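Local coordinates for acyl-CoA thioesterase (Alicyclobacillus acidocaldarius subsp. acidocaldarius, PDB 3RQB), which is of unconfirmed function but, as a double-hotdog member of the acyl-CoA thioesterase family, probably hydrolyses acyl-CoA thioesters, at residues A11-T16 with P176-D181; T44-L49 with D181-A186; A51-P56 with A110-R115; L96-M99 with V104-T107. One frame throughout, in Å; residues are numbered along the deposited sequence.

Overall arrangement
Interaction 2 touches both interaction 1 and interaction 3, which stay about 6 Å apart at their nearest atoms. Interactions 1 and 2 share D181 and touch where F12 CZ comes to 3.4 Å from A184 N; their centres lie about 10 Å apart. Interactions 2 and 3 both use helix 41-53, and L49 CD1 stands 4.1 Å from F112 CZ. Interaction 4 lies nearer the start of strand 103-113, its centre about 17 Å from that of interaction 3. It reaches the same helix where M48 SE approaches M98 CE at 3.6 Å. Interactions 3 and 4 also touch the second subunit. The active site is not identified, so none of the contacts can be tied to it.

Interaction 1. Residues A11-T16 with P176-D181; sequences AFDDAT and PPRPLD
A salt-bridge network of D13, R178 and D181 joins the short helix 11-15 to the loop between strand 168-174 and helix 182-188. R178 runs extended from CG to NE and brings its guanidinium between the two acids. On the helix side, NH2 donates to D13 OD1 at 2.5 Å, a short length that is uncertain at this resolution, on the syn side of that oxygen and with the partner tilted 18° out of the guanidinium plane; NE adds weak bonds to both carboxylate oxygens. F12 comes in across one face of the same group: its CD1 lies under the centre of the guanidinium, 3.4 Å from R178 CZ, with ring and guanidinium planes 39° apart. CG of F12 is anti to the backbone N (chi1 180°), which turns the ring toward R178 and on to A183, A184 and A187 of helix 182-188. An alanine in place of R178 would probably leave D13 without its charged mate and uncover one side of the F12 ring. At the far edge of the guanidinium, NH1 gives a straight bond to D181 OD1 at 3.3 Å, meeting that oxygen from above its carboxylate plane.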
loop_
_atom_site.group_PDB
_atom_site.type_symbol
_atom_site.label_atom_id
_atom_site.label_comp_id
_atom_site.label_asym_id
_atom_site.label_seq_id
_atom_site.Cartn_x
_atom_site.Cartn_y
_atom_site.Cartn_z
ATOM N N ALA B 11 -10.041 22.986 12.613
ATOM C CA ALA B 11 -10.138 21.742 13.369
ATOM C C ALA B 11 -9.016 20.787 13.013
ATOM O O ALA B 11 -8.340 20.256 13.890
ATOM C CB ALA B 11 -11.471 21.077 13.104
ATOM N N PHE B 12 -8.827 20.577 11.717
ATOM C CA PHE B 12 -7.777 19.705 11.223
ATOM C C PHE B 12 -6.417 20.058 11.822
ATOM O O PHE B 12 -5.730 19.196 12.380
ATOM C CB PHE B 12 -7.701 19.797 9.701
ATOM C CG PHE B 12 -6.639 18.931 9.098
ATOM C CD1 PHE B 12 -5.320 19.354 9.054
ATOM C CD2 PHE B 12 -6.953 17.687 8.581
ATOM C CE1 PHE B 12 -4.340 18.553 8.500
ATOM C CE2 PHE B 12 -5.974 16.880 8.024
ATOM C CZ PHE B 12 -4.666 17.313 7.983
ATOM N N ASP B 13 -6.024 21.320 11.700
ATOM C CA ASP B 13 -4.753 21.760 12.261
ATOM C C ASP B 13 -4.770 21.592 13.777
ATOM O O ASP B 13 -3.726 21.478 14.430
ATOM C CB ASP B 13 -4.484 23.214 11.875
ATOM C CG ASP B 13 -4.394 23.397 10.382
ATOM O OD1 ASP B 13 -3.820 22.507 9.726
ATOM O OD2 ASP B 13 -4.898 24.411 9.860
ATOM N N ASP B 14 -5.975 21.575 14.330
ATOM C CA ASP B 14 -6.151 21.415 15.757
ATOM C C ASP B 14 -5.909 19.961 16.157
ATOM O O ASP B 14 -5.213 19.683 17.122
ATOM C CB ASP B 14 -7.551 21.872 16.159
ATOM C CG ASP B 14 -7.599 22.440 17.559
ATOM O OD1 ASP B 14 -8.174 21.772 18.448
ATOM O OD2 ASP B 14 -7.055 23.549 17.770
ATOM N N ALA B 15 -6.470 19.030 15.398
ATOM C CA ALA B 15 -6.299 17.605 15.685
ATOM C C ALA B 15 -4.866 17.146 15.473
ATOM O O ALA B 15 -4.344 16.320 16.226
ATOM C CB ALA B 15 -7.225 16.785 14.818
ATOM N N THR B 16 -4.241 17.680 14.430
ATOM C CA THR B 16 -2.893 17.274 14.050
ATOM C C THR B 16 -1.834 18.170 14.674
ATOM O O THR B 16 -0.647 18.048 14.360
ATOM C CB THR B 16 -2.704 17.263 12.532
ATOM O OG1 THR B 16 -2.730 18.610 12.040
ATOM C CG2 THR B 16 -3.799 16.422 11.859
ATOM N N PRO B 176 -14.881 23.260 7.504
ATOM C CA PRO B 176 -14.963 24.389 6.581
ATOM C C PRO B 176 -13.718 24.420 5.722
ATOM O O PRO B 176 -12.702 23.822 6.094
ATOM C CB PRO B 176 -14.971 25.604 7.515
ATOM C CG PRO B 176 -14.407 25.117 8.781
ATOM C CD PRO B 176 -14.883 23.708 8.902
ATOM N N PRO B 177 -13.788 25.134 4.593
ATOM C CA PRO B 177 -12.788 25.076 3.520
ATOM C C PRO B 177 -11.393 25.277 4.065
ATOM O O PRO B 177 -11.175 26.155 4.903
ATOM C CB PRO B 177 -13.174 26.249 2.616
ATOM C CG PRO B 177 -13.978 27.171 3.502
ATOM C CD PRO B 177 -14.716 26.268 4.432
ATOM N N ARG B 178 -10.460 24.448 3.621
ATOM C CA ARG B 178 -9.080 24.622 4.047
ATOM C C ARG B 178 -8.140 24.329 2.896
ATOM O O ARG B 178 -8.355 23.376 2.145
ATOM C CB ARG B 178 -8.777 23.696 5.230
ATOM C CG ARG B 178 -7.304 23.515 5.556
ATOM C CD ARG B 178 -7.128 22.473 6.663
ATOM N NE ARG B 178 -5.779 22.444 7.237
ATOM C CZ ARG B 178 -4.758 21.769 6.711
ATOM N NH1 ARG B 178 -4.927 21.078 5.585
ATOM N NH2 ARG B 178 -3.569 21.791 7.300
ATOM N N PRO B 179 -7.067 25.124 2.781
ATOM C CA PRO B 179 -6.087 24.946 1.711
ATOM C C PRO B 179 -5.520 23.551 1.769
ATOM O O PRO B 179 -5.398 22.969 2.848
ATOM C CB PRO B 179 -5.015 25.973 2.053
ATOM C CG PRO B 179 -5.780 27.058 2.739
ATOM C CD PRO B 179 -6.799 26.339 3.566
ATOM N N LEU B 180 -5.189 23.012 0.606
ATOM C CA LEU B 180 -4.778 21.626 0.535
ATOM C C LEU B 180 -3.291 21.477 0.765
ATOM O O LEU B 180 -2.500 22.260 0.245
ATOM C CB LEU B 180 -5.147 21.023 -0.815
ATOM C CG LEU B 180 -4.940 19.512 -0.850
ATOM C CD1 LEU B 180 -5.700 18.839 0.293
ATOM C CD2 LEU B 180 -5.374 18.955 -2.187
ATOM N N ASP B 181 -2.926 20.475 1.560
ATOM C CA ASP B 181 -1.535 20.069 1.729
ATOM C C ASP B 181 -1.475 18.550 1.834
ATOM O O ASP B 181 -2.483 17.879 1.676
ATOM C CB ASP B 181 -0.899 20.744 2.950
ATOM C CG ASP B 181 -1.338 20.127 4.265
ATOM O OD1 ASP B 181 -2.385 19.453 4.303
ATOM O OD2 ASP B 181 -0.627 20.329 5.273
#

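Interaction 2. Residues T44-L49 with D181-A186; sequences TAATML and DHAALA
With CG anti to the backbone N (chi1 -179°), L49 sends its CD2 branch across to helix 182-188, where it rests on the backbone of A183, 3.7 Å from A183 CA, and reaches H182. The CB of H182 lies 4.1 Å from L49 CD2, and its CG, anti to the carbonyl carbon (chi1 -65°), directs the imidazole off from the contact. One turn back on helix 41-53, A46 meets A183 methyl to methyl, CB to CB at 3.8 Å, and A46 CB also lies 3.4 Å from A183 O. Small residues at this crossing let the two helix axes approach to 8.1 Å as they run nearly antiparallel, at 153°. No hydrogen bond passes between the segments, so the pairing rests on apolar packing. The start of helix 182-188 is fixed separately: D181 is its N-cap, and OD1 accepts from A184 N at 3.1 Å. The pairing is consistent with a double hotdog, in which the helices of the two halves pack side by side against their strands. On the strand side, L49 packs on L65 of strand 61-69 and F112 of strand 103-113; the H182 ring meets F215 edge-to-face and packs against helix 219-224.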
loop_
_atom_site.group_PDB
_atom_site.type_symbol
_atom_site.label_atom_id
_atom_site.label_comp_id
_atom_site.label_asym_id
_atom_site.label_seq_id
_atom_site.Cartn_x
_atom_site.Cartn_y
_atom_site.Cartn_z
ATOM N N THR B 44 -5.748 10.094 11.960
ATOM C CA THR B 44 -4.657 9.417 12.629
ATOM C C THR B 44 -3.468 9.325 11.689
ATOM O O THR B 44 -2.320 9.435 12.106
ATOM C CB THR B 44 -5.055 8.000 13.029
ATOM O OG1 THR B 44 -6.227 8.044 13.852
ATOM C CG2 THR B 44 -3.915 7.329 13.781
ATOM N N ALA B 45 -3.756 9.117 10.413
ATOM C CA ALA B 45 -2.712 8.969 9.407
ATOM C C ALA B 45 -2.084 10.315 9.068
ATOM O O ALA B 45 -0.865 10.408 8.922
ATOM C CB ALA B 45 -3.263 8.287 8.147
ATOM N N ALA B 46 -2.920 11.348 8.936
ATOM C CA ALA B 46 -2.445 12.716 8.735
ATOM C C ALA B 46 -1.519 13.071 9.891
ATOM O O ALA B 46 -0.383 13.499 9.695
ATOM C CB ALA B 46 -3.612 13.678 8.674
ATOM N N THR B 47 -2.006 12.854 11.104
ATOM C CA THR B 47 -1.164 12.974 12.287
ATOM C C THR B 47 0.172 12.214 12.184
ATOM O O THR B 47 1.216 12.773 12.479
ATOM C CB THR B 47 -1.913 12.513 13.535
ATOM O OG1 THR B 47 -2.979 13.431 13.800
ATOM C CG2 THR B 47 -0.974 12.479 14.717
HETATM N N MSE B 48 0.144 10.949 11.773
HETATM C CA MSE B 48 1.377 10.176 11.612
HETATM C C MSE B 48 2.356 10.860 10.664
HETATM O O MSE B 48 3.569 10.739 10.832
HETATM C CB MSE B 48 1.087 8.756 11.105
HETATM C CG MSE B 48 0.471 7.836 12.149
HETATM SE SE MSE B 48 1.534 7.742 13.786
HETATM C CE MSE B 48 2.222 5.928 13.589
ATOM N N LEU B 49 1.825 11.567 9.666
ATOM C CA LEU B 49 2.645 12.210 8.631
ATOM C C LEU B 49 3.300 13.536 9.063
ATOM O O LEU B 49 4.476 13.805 8.747
ATOM C CB LEU B 49 1.807 12.427 7.371
ATOM C CG LEU B 49 2.500 13.068 6.167
ATOM C CD1 LEU B 49 3.623 12.181 5.641
ATOM C CD2 LEU B 49 1.482 13.352 5.071
ATOM N N ASP B 181 -2.926 20.475 1.560
ATOM C CA ASP B 181 -1.535 20.069 1.729
ATOM C C ASP B 181 -1.475 18.550 1.834
ATOM O O ASP B 181 -2.483 17.879 1.676
ATOM C CB ASP B 181 -0.899 20.744 2.950
ATOM C CG ASP B 181 -1.338 20.127 4.265
ATOM O OD1 ASP B 181 -2.385 19.453 4.303
ATOM O OD2 ASP B 181 -0.627 20.329 5.273
ATOM N N HIS B 182 -0.304 17.998 2.104
ATOM C CA HIS B 182 -0.154 16.548 2.042
ATOM C C HIS B 182 -0.962 15.785 3.085
ATOM O O HIS B 182 -1.671 14.832 2.759
ATOM C CB HIS B 182 1.324 16.163 2.087
ATOM C CG HIS B 182 2.096 16.643 0.896
ATOM N ND1 HIS B 182 2.240 15.891 -0.253
ATOM C CD2 HIS B 182 2.743 17.809 0.662
ATOM C CE1 HIS B 182 2.953 16.568 -1.135
ATOM N NE2 HIS B 182 3.270 17.736 -0.604
ATOM N N ALA B 183 -0.871 16.199 4.340
ATOM C CA ALA B 183 -1.574 15.462 5.386
ATOM C C ALA B 183 -3.098 15.492 5.175
ATOM O O ALA B 183 -3.779 14.479 5.337
ATOM C CB ALA B 183 -1.181 15.972 6.777
ATOM N N ALA B 184 -3.619 16.653 4.792
ATOM C CA ALA B 184 -5.053 16.822 4.585
ATOM C C ALA B 184 -5.498 15.869 3.497
ATOM O O ALA B 184 -6.605 15.300 3.526
ATOM C CB ALA B 184 -5.351 18.247 4.178
ATOM N N LEU B 185 -4.602 15.703 2.533
ATOM C CA LEU B 185 -4.841 14.869 1.378
ATOM C C LEU B 185 -4.886 13.394 1.770
ATOM O O LEU B 185 -5.799 12.676 1.383
ATOM C CB LEU B 185 -3.754 15.135 0.345
ATOM C CG LEU B 185 -3.865 14.308 -0.931
ATOM C CD1 LEU B 185 -5.307 14.273 -1.431
ATOM C CD2 LEU B 185 -2.923 14.844 -1.999
ATOM N N ALA B 186 -3.908 12.946 2.548
ATOM C CA ALA B 186 -3.955 11.610 3.125
ATOM C C ALA B 186 -5.316 11.375 3.796
ATOM O O ALA B 186 -5.978 10.349 3.578
ATOM C CB ALA B 186 -2.829 11.441 4.147
#

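Interaction 3. Residues A51-P56 with A110-R115; sequences AAMSHP and AVFGIR
F112 points its ring from strand 103-113 at the end of helix 41-53, and A52 and M53 receive it in different ways. The selenomethionine M53 meets the rim: its CG lies close to the ring plane, 3.7 Å from F112 CZ and 3.8 Å from F112 CE2, and the two side chains cross at about a right angle. A52 touches the neighbouring corner, where its CB stands 3.7 Å from F112 CE1. The far end of the ring thus fits between two successive residues of the helix, and CZ also comes within 3.8 Å of the backbone N of M53. For M53, CG is anti to the carbonyl carbon (chi1 -71°), which sets that methylene, rather than SE, at the ring; chi2 then takes SE away from the ring, and the bend at chi3 turns only the terminal methyl CE. The side-chain contacts are apolar, and no hydrogen bond links the segments. An alanine at F112 would probably open a gap between strand and helix, leaving A52 CB and M53 CG without the ring that now fills it. Beyond the strand end, R115 bonds to S240 and H241 of the second subunit. This is the packing of the central hotdog helix on the concave side of its sheet. Around it, F94 on strand 91-100 meets the F112 ring with planes at about 65°, and P62 of strand 61-69 touches it.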
loop_
_atom_site.group_PDB
_atom_site.type_symbol
_atom_site.label_atom_id
_atom_site.label_comp_id
_atom_site.label_asym_id
_atom_site.label_seq_id
_atom_site.Cartn_x
_atom_site.Cartn_y
_atom_site.Cartn_z
ATOM N N ALA B 51 4.285 14.312 11.874
ATOM C CA ALA B 51 5.409 13.989 12.747
ATOM C C ALA B 51 6.713 14.022 11.971
ATOM O O ALA B 51 7.643 14.722 12.358
ATOM C CB ALA B 51 5.216 12.622 13.375
ATOM N N ALA B 52 6.763 13.276 10.868
ATOM C CA ALA B 52 7.949 13.209 10.022
ATOM C C ALA B 52 8.152 14.532 9.311
ATOM O O ALA B 52 9.285 14.996 9.168
ATOM C CB ALA B 52 7.830 12.083 9.007
HETATM N N MSE B 53 7.058 15.135 8.856
HETATM C CA MSE B 53 7.140 16.457 8.238
HETATM C C MSE B 53 7.768 17.510 9.161
HETATM O O MSE B 53 8.600 18.325 8.734
HETATM C CB MSE B 53 5.762 16.917 7.805
HETATM C CG MSE B 53 5.210 16.167 6.635
HETATM SE SE MSE B 53 4.054 17.355 5.652
HETATM C CE MSE B 53 5.455 18.476 4.863
ATOM N N SER B 54 7.364 17.479 10.427
ATOM C CA SER B 54 7.840 18.427 11.427
ATOM C C SER B 54 9.219 18.063 11.966
ATOM O O SER B 54 9.836 18.835 12.708
ATOM C CB SER B 54 6.856 18.495 12.580
ATOM O OG SER B 54 5.531 18.480 12.090
ATOM N N HIS B 55 9.695 16.881 11.599
ATOM C CA HIS B 55 11.018 16.463 12.005
ATOM C C HIS B 55 12.043 17.384 11.359
ATOM O O HIS B 55 11.942 17.706 10.171
ATOM C CB HIS B 55 11.266 15.016 11.602
ATOM C CG HIS B 55 12.320 14.340 12.418
ATOM N ND1 HIS B 55 13.666 14.606 12.266
ATOM C CD2 HIS B 55 12.226 13.417 13.404
ATOM C CE1 HIS B 55 14.356 13.866 13.115
ATOM N NE2 HIS B 55 13.505 13.136 13.815
ATOM N N PRO B 56 13.022 17.828 12.156
ATOM C CA PRO B 56 14.114 18.724 11.756
ATOM C C PRO B 56 14.999 18.136 10.663
ATOM O O PRO B 56 15.479 18.865 9.789
ATOM C CB PRO B 56 14.923 18.884 13.048
ATOM C CG PRO B 56 14.509 17.740 13.923
ATOM C CD PRO B 56 13.076 17.503 13.590
ATOM N N ALA B 110 7.163 6.101 6.106
ATOM C CA ALA B 110 7.004 7.155 5.118
ATOM C C ALA B 110 8.259 7.356 4.286
ATOM O O ALA B 110 9.391 7.125 4.743
ATOM C CB ALA B 110 6.593 8.468 5.789
ATOM N N VAL B 111 8.044 7.800 3.056
ATOM C CA VAL B 111 9.141 8.107 2.177
ATOM C C VAL B 111 9.048 9.560 1.765
ATOM O O VAL B 111 8.041 9.988 1.221
ATOM C CB VAL B 111 9.098 7.227 0.934
ATOM C CG1 VAL B 111 10.367 7.412 0.124
ATOM C CG2 VAL B 111 8.919 5.763 1.342
ATOM N N PHE B 112 10.109 10.313 2.033
ATOM C CA PHE B 112 10.222 11.693 1.573
ATOM C C PHE B 112 11.291 11.761 0.513
ATOM O O PHE B 112 12.232 10.976 0.529
ATOM C CB PHE B 112 10.626 12.616 2.710
ATOM C CG PHE B 112 9.515 12.940 3.639
ATOM C CD1 PHE B 112 8.985 11.968 4.472
ATOM C CD2 PHE B 112 9.002 14.220 3.693
ATOM C CE1 PHE B 112 7.962 12.270 5.346
ATOM C CE2 PHE B 112 7.976 14.528 4.563
ATOM C CZ PHE B 112 7.455 13.550 5.392
ATOM N N GLY B 113 11.149 12.699 -0.412
ATOM C CA GLY B 113 12.152 12.873 -1.439
ATOM C C GLY B 113 12.012 14.185 -2.177
ATOM O O GLY B 113 10.941 14.795 -2.194
ATOM N N ILE B 114 13.106 14.623 -2.787
ATOM C CA ILE B 114 13.091 15.812 -3.616
ATOM C C ILE B 114 12.980 15.390 -5.061
ATOM O O ILE B 114 13.826 14.639 -5.566
ATOM C CB ILE B 114 14.373 16.628 -3.443
ATOM C CG1 ILE B 114 14.580 16.964 -1.961
ATOM C CG2 ILE B 114 14.320 17.884 -4.332
ATOM C CD1 ILE B 114 15.990 16.694 -1.450
ATOM N N ARG B 115 11.937 15.867 -5.731
ATOM C CA ARG B 115 11.720 15.481 -7.121
ATOM C C ARG B 115 11.792 16.625 -8.134
ATOM O O ARG B 115 11.497 17.792 -7.833
ATOM C CB ARG B 115 10.431 14.662 -7.289
ATOM C CG ARG B 115 9.246 15.190 -6.513
ATOM C CD ARG B 115 8.209 14.099 -6.254
ATOM N NE ARG B 115 7.532 13.633 -7.465
ATOM C CZ ARG B 115 6.273 13.210 -7.484
ATOM N NH1 ARG B 115 5.568 13.201 -6.362
ATOM N NH2 ARG B 115 5.719 12.805 -8.619
#

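Interaction 4. Residues L96-M99 with V104-T107; sequences LTMM and VVTT
M98 and the pair V105 and T106 form a classic beta bulge in the antiparallel hairpin of strands 91-100 and 103-113. M98 O accepts two backbone N-H groups: V105 N at 2.8 Å and T106 N in a weaker bond at 3.3 Å. In return M98 N donates to T106 O at 2.7 Å. V105, the extra residue, has a helix-like backbone (phi -96°, psi -59°), and the register moves by one between M98 and M99. On the T97 side of the sheet, T97 CG2 meets V104 CG1 at 3.8 Å, the two side chains crossing at about a right angle, while M99 CG lies 4.1 Å from V104 CG2. Selenomethionine M98 goes to the other face: its CG is anti to the backbone N (chi1 173°) and the chain stays extended through chi2, which brings SE to 4.0 Å from V105 CG1. Further out, M98 packs on T44 and M48 of helix 41-53, and T106 on M48 and V67. On the T97 side, V104 and T107 touch V85 of the second subunit, whose R86 bonds V104 O. Polar pairing across the hairpin is thus left to the backbone, and the side chains add apolar contacts that give one sheet face to the helix and the other, in part, to the subunit interface.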
loop_
_atom_site.group_PDB
_atom_site.type_symbol
_atom_site.label_atom_id
_atom_site.label_comp_id
_atom_site.label_asym_id
_atom_site.label_seq_id
_atom_site.Cartn_x
_atom_site.Cartn_y
_atom_site.Cartn_z
ATOM N N LEU B 96 7.713 5.311 12.108
ATOM C CA LEU B 96 6.993 5.981 13.184
ATOM C C LEU B 96 6.131 5.063 14.024
ATOM O O LEU B 96 5.627 4.028 13.566
ATOM C CB LEU B 96 6.141 7.127 12.651
ATOM C CG LEU B 96 6.795 8.016 11.602
ATOM C CD1 LEU B 96 6.539 7.445 10.216
ATOM C CD2 LEU B 96 6.252 9.419 11.704
ATOM N N THR B 97 5.979 5.474 15.277
ATOM C CA THR B 97 5.269 4.708 16.279
ATOM C C THR B 97 4.491 5.641 17.196
ATOM O O THR B 97 5.041 6.622 17.703
ATOM C CB THR B 97 6.270 3.894 17.106
ATOM O OG1 THR B 97 7.159 3.193 16.220
ATOM C CG2 THR B 97 5.545 2.907 18.003
HETATM N N MSE B 98 3.220 5.326 17.421
HETATM C CA MSE B 98 2.376 6.114 18.316
HETATM C C MSE B 98 1.982 5.299 19.543
HETATM O O MSE B 98 1.398 4.227 19.416
HETATM C CB MSE B 98 1.120 6.608 17.593
HETATM C CG MSE B 98 0.119 7.299 18.519
HETATM SE SE MSE B 98 -1.607 7.644 17.680
HETATM C CE MSE B 98 -1.005 8.733 16.140
HETATM N N MSE B 99 2.297 5.819 20.726
HETATM C CA MSE B 99 1.988 5.132 21.977
HETATM C C MSE B 99 1.071 5.930 22.886
HETATM O O MSE B 99 1.179 7.146 22.971
HETATM C CB MSE B 99 3.278 4.804 22.729
HETATM C CG MSE B 99 4.047 3.649 22.127
HETATM SE SE MSE B 99 5.959 3.770 22.447
HETATM C CE MSE B 99 6.336 5.439 21.473
ATOM N N VAL B 104 1.880 0.274 22.198
ATOM C CA VAL B 104 1.845 0.713 20.814
ATOM C C VAL B 104 0.450 0.665 20.223
ATOM O O VAL B 104 -0.183 -0.386 20.137
ATOM C CB VAL B 104 2.742 -0.110 19.902
ATOM C CG1 VAL B 104 2.651 0.455 18.497
ATOM C CG2 VAL B 104 4.168 -0.084 20.393
ATOM N N VAL B 105 0.021 1.827 19.762
ATOM C CA VAL B 105 -1.295 2.060 19.202
ATOM C C VAL B 105 -1.269 1.970 17.675
ATOM O O VAL B 105 -2.049 1.223 17.073
ATOM C CB VAL B 105 -1.866 3.397 19.674
ATOM C CG1 VAL B 105 -2.806 3.970 18.626
ATOM C CG2 VAL B 105 -2.581 3.208 20.994
ATOM N N THR B 106 -0.446 2.821 17.061
ATOM C CA THR B 106 -0.347 2.923 15.609
ATOM C C THR B 106 1.112 2.989 15.121
ATOM O O THR B 106 1.956 3.570 15.793
ATOM C CB THR B 106 -1.127 4.167 15.142
ATOM O OG1 THR B 106 -2.501 4.024 15.540
ATOM C CG2 THR B 106 -1.039 4.348 13.638
ATOM N N THR B 107 1.406 2.371 13.971
ATOM C CA THR B 107 2.719 2.503 13.321
ATOM C C THR B 107 2.600 2.906 11.857
ATOM O O THR B 107 1.582 2.659 11.205
ATOM C CB THR B 107 3.593 1.219 13.394
ATOM O OG1 THR B 107 3.178 0.266 12.397
ATOM C CG2 THR B 107 3.536 0.608 14.786
#